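Complement factor H (Bos taurus, PDB 6XZ6) is a regulator of the complement system in blood, here represented by a single Sushi domain that is bound by a factor H receptor of trypanosomes. Local coordinates at residues B[25-30]-B[42-47]. Numbering follows the deposited sequence.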
ATOM      1  N   GLN B  25      -7.472  13.966 -36.858  1.00 49.34           N
ATOM      2  CA  GLN B  25      -8.439  14.352 -35.816  1.00 49.65           C
ATOM      3  C   GLN B  25      -8.503  13.356 -34.624  1.00 50.46           C
ATOM      4  O   GLN B  25      -9.284  13.582 -33.699  1.00 49.64           O
ATOM      5  CB  GLN B  25      -9.839  14.668 -36.384  1.00 56.62           C
ATOM      6  CG  GLN B  25      -9.877  15.841 -37.380  1.00 67.37           C
ATOM      7  CD  GLN B  25      -9.245  17.122 -36.868  1.00 81.75           C
ATOM      8  OE1 GLN B  25      -8.167  17.524 -37.324  1.00 74.82           O
ATOM      9  NE2 GLN B  25      -9.899  17.791 -35.913  1.00 68.77           N
ATOM     10  N   ASP B  26      -7.627  12.315 -34.613  1.00 44.90           N
ATOM     11  CA  ASP B  26      -7.523  11.361 -33.503  1.00 40.69           C
ATOM     12  C   ASP B  26      -6.821  12.092 -32.374  1.00 42.08           C
ATOM     13  O   ASP B  26      -5.775  12.714 -32.601  1.00 41.90           O
ATOM     14  CB  ASP B  26      -6.714  10.097 -33.887  1.00 39.89           C
ATOM     15  CG  ASP B  26      -7.480   8.928 -34.526  1.00 55.09           C
ATOM     16  OD1 ASP B  26      -8.623   9.143 -35.003  1.00 61.36           O
ATOM     17  OD2 ASP B  26      -6.929   7.796 -34.556  1.00 58.88           O
ATOM     18  N   LYS B  27      -7.415  12.052 -31.173  1.00 36.71           N
ATOM     19  CA  LYS B  27      -6.879  12.713 -29.988  1.00 33.45           C
ATOM     20  C   LYS B  27      -6.225  11.749 -29.017  1.00 35.51           C
ATOM     21  O   LYS B  27      -6.771  10.672 -28.700  1.00 36.26           O
ATOM     22  CB  LYS B  27      -7.970  13.501 -29.229  1.00 36.80           C
ATOM     23  CG  LYS B  27      -8.424  14.783 -29.901  1.00 39.21           C
ATOM     24  CD  LYS B  27      -8.969  15.772 -28.913  1.00 43.62           C
ATOM     25  CE  LYS B  27     -10.075  16.577 -29.525  1.00 64.58           C
ATOM     26  NZ  LYS B  27     -11.411  15.955 -29.262  1.00 81.84           N
ATOM     27  N   ILE B  28      -5.063  12.170 -28.506  1.00 28.60           N
ATOM     28  CA  ILE B  28      -4.359  11.498 -27.422  1.00 24.15           C
ATOM     29  C   ILE B  28      -4.458  12.432 -26.185  1.00 28.43           C
ATOM     30  O   ILE B  28      -4.604  13.644 -26.342  1.00 29.80           O
ATOM     31  CB  ILE B  28      -2.894  11.070 -27.750  1.00 23.87           C
ATOM     32  CG1 ILE B  28      -1.939  12.274 -27.998  1.00 24.15           C
ATOM     33  CG2 ILE B  28      -2.841  10.083 -28.892  1.00 22.27           C
ATOM     34  CD1 ILE B  28      -1.087  12.721 -26.804  1.00 17.60           C
ATOM     35  N   THR B  29      -4.414  11.863 -24.981  1.00 23.74           N
ATOM     36  CA  THR B  29      -4.368  12.612 -23.725  1.00 23.82           C
ATOM     37  C   THR B  29      -3.081  12.140 -23.009  1.00 24.74           C
ATOM     38  O   THR B  29      -2.754  10.971 -23.048  1.00 24.58           O
ATOM     39  CB  THR B  29      -5.636  12.454 -22.857  1.00 31.06           C
ATOM     40  OG1 THR B  29      -5.832  11.079 -22.564  1.00 31.09           O
ATOM     41  CG2 THR B  29      -6.880  13.061 -23.484  1.00 29.67           C
ATOM     42  N   TYR B  30      -2.345  13.035 -22.404  1.00 20.85           N
ATOM     43  CA  TYR B  30      -1.106  12.687 -21.725  1.00 18.32           C
ATOM     44  C   TYR B  30      -1.021  13.237 -20.293  1.00 27.40           C
ATOM     45  O   TYR B  30      -1.617  14.262 -19.982  1.00 30.59           O
ATOM     46  CB  TYR B  30       0.113  13.130 -22.566  1.00 16.50           C
ATOM     47  CG  TYR B  30       0.365  14.624 -22.586  1.00 16.74           C
ATOM     48  CD1 TYR B  30      -0.374  15.466 -23.418  1.00 20.10           C
ATOM     49  CD2 TYR B  30       1.413  15.184 -21.859  1.00 16.49           C
ATOM     50  CE1 TYR B  30      -0.116  16.831 -23.473  1.00 23.27           C
ATOM     51  CE2 TYR B  30       1.671  16.552 -21.899  1.00 19.35           C
ATOM     52  CZ  TYR B  30       0.908  17.369 -22.710  1.00 29.76           C
ATOM     53  OH  TYR B  30       1.149  18.717 -22.753  1.00 41.27           O
ATOM     54  N   GLY B  42      -3.625  22.272 -20.870  1.00 80.85           N
ATOM     55  CA  GLY B  42      -4.353  21.061 -21.236  1.00 76.99           C
ATOM     56  C   GLY B  42      -3.475  19.846 -21.429  1.00 73.77           C
ATOM     57  O   GLY B  42      -2.257  19.963 -21.598  1.00 72.90           O
ATOM     58  N   THR B  43      -4.087  18.666 -21.384  1.00 65.11           N
ATOM     59  CA  THR B  43      -3.330  17.427 -21.533  1.00 59.12           C
ATOM     60  C   THR B  43      -3.790  16.685 -22.803  1.00 55.88           C
ATOM     61  O   THR B  43      -3.681  15.465 -22.903  1.00 49.61           O
ATOM     62  CB  THR B  43      -3.368  16.631 -20.221  1.00 72.89           C
ATOM     63  OG1 THR B  43      -4.713  16.578 -19.719  1.00 80.00           O
ATOM     64  CG2 THR B  43      -2.396  17.203 -19.156  1.00 70.97           C
ATOM     65  N   ASP B  44      -4.232  17.478 -23.802  1.00 54.02           N
ATOM     66  CA  ASP B  44      -4.745  17.076 -25.113  1.00 52.79           C
ATOM     67  C   ASP B  44      -3.783  17.335 -26.255  1.00 52.01           C
ATOM     68  O   ASP B  44      -3.008  18.292 -26.223  1.00 53.45           O
ATOM     69  CB  ASP B  44      -6.031  17.856 -25.413  1.00 59.98           C
ATOM     70  CG  ASP B  44      -7.290  17.034 -25.348  1.00 78.54           C
ATOM     71  OD1 ASP B  44      -7.203  15.796 -25.560  1.00 78.83           O
ATOM     72  OD2 ASP B  44      -8.371  17.623 -25.097  1.00 88.67           O
ATOM     73  N   ALA B  45      -3.872  16.492 -27.295  1.00 44.30           N
ATOM     74  CA  ALA B  45      -3.122  16.596 -28.551  1.00 43.17           C
ATOM     75  C   ALA B  45      -3.891  15.874 -29.650  1.00 45.85           C
ATOM     76  O   ALA B  45      -4.357  14.755 -29.443  1.00 42.14           O
ATOM     77  CB  ALA B  45      -1.723  16.034 -28.409  1.00 40.42           C
ATOM     78  N   THR B  46      -4.083  16.560 -30.788  1.00 46.64           N
ATOM     79  CA  THR B  46      -4.826  16.067 -31.950  1.00 48.70           C
ATOM     80  C   THR B  46      -3.869  15.798 -33.113  1.00 52.44           C
ATOM     81  O   THR B  46      -2.899  16.544 -33.295  1.00 52.28           O
ATOM     82  CB  THR B  46      -5.918  17.085 -32.341  1.00 59.12           C
ATOM     83  OG1 THR B  46      -6.621  17.494 -31.174  1.00 62.50           O
ATOM     84  CG2 THR B  46      -6.911  16.534 -33.344  1.00 57.64           C
ATOM     85  N   CYS B  47      -4.145  14.729 -33.894  1.00 48.20           N
ATOM     86  CA  CYS B  47      -3.363  14.390 -35.074  1.00 48.50           C
ATOM     87  C   CYS B  47      -3.817  15.284 -36.226  1.00 56.84           C
ATOM     88  O   CYS B  47      -4.986  15.256 -36.618  1.00 60.21           O
ATOM     89  CB  CYS B  47      -3.491  12.907 -35.414  1.00 47.99           C
ATOM     90  SG  CYS B  47      -2.714  12.419 -36.982  1.00 54.54           S
TER
HETATM   91  O   HOH W   1      -0.676  20.124 -24.494  1.00 35.98           O
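The ring of Tyr-30 leans obliquely across the backbone of Thr-43, with CD1 3.3 Å from Thr-43 O. With CG set between its backbone N and carbonyl carbon (chi1 73°), the ring swings over the residues leading into strand 44-48, and OH reaches an in-plane water 2.9 Å away that bonds weakly to Gly-42 O and Asp-44 O. Were Tyr-30 replaced by an alanine, the Thr-43 backbone would probably lose its cover and the water its hydroxyl partner. On the same face Ile-28 CD1 meets Ala-45 CB at 3.7 Å; the small methyl suits a place where Ile-28 and Pro-56 press on it. Strands 27-32 and 44-48 are the central and an outer strand of the antiparallel sheet of this Sushi (SCR) domain, and the disulfide from Cys-47 SG to Cys-5 SG fastens the latter. Ile-28 N donates to Ala-45 O (2.8 Å), nearly along the C=O axis. Across the other face, which packs on His-125 of the trypanosome receptor chain, the long chain of Lys-27 lies along Thr-46, its CG 3.5 Å from Thr-46 OG1. Thr-29 suits its place because its branches divide the work: CG2 lies beside Asp-44 OD1, OG1 bonds to Arg-16.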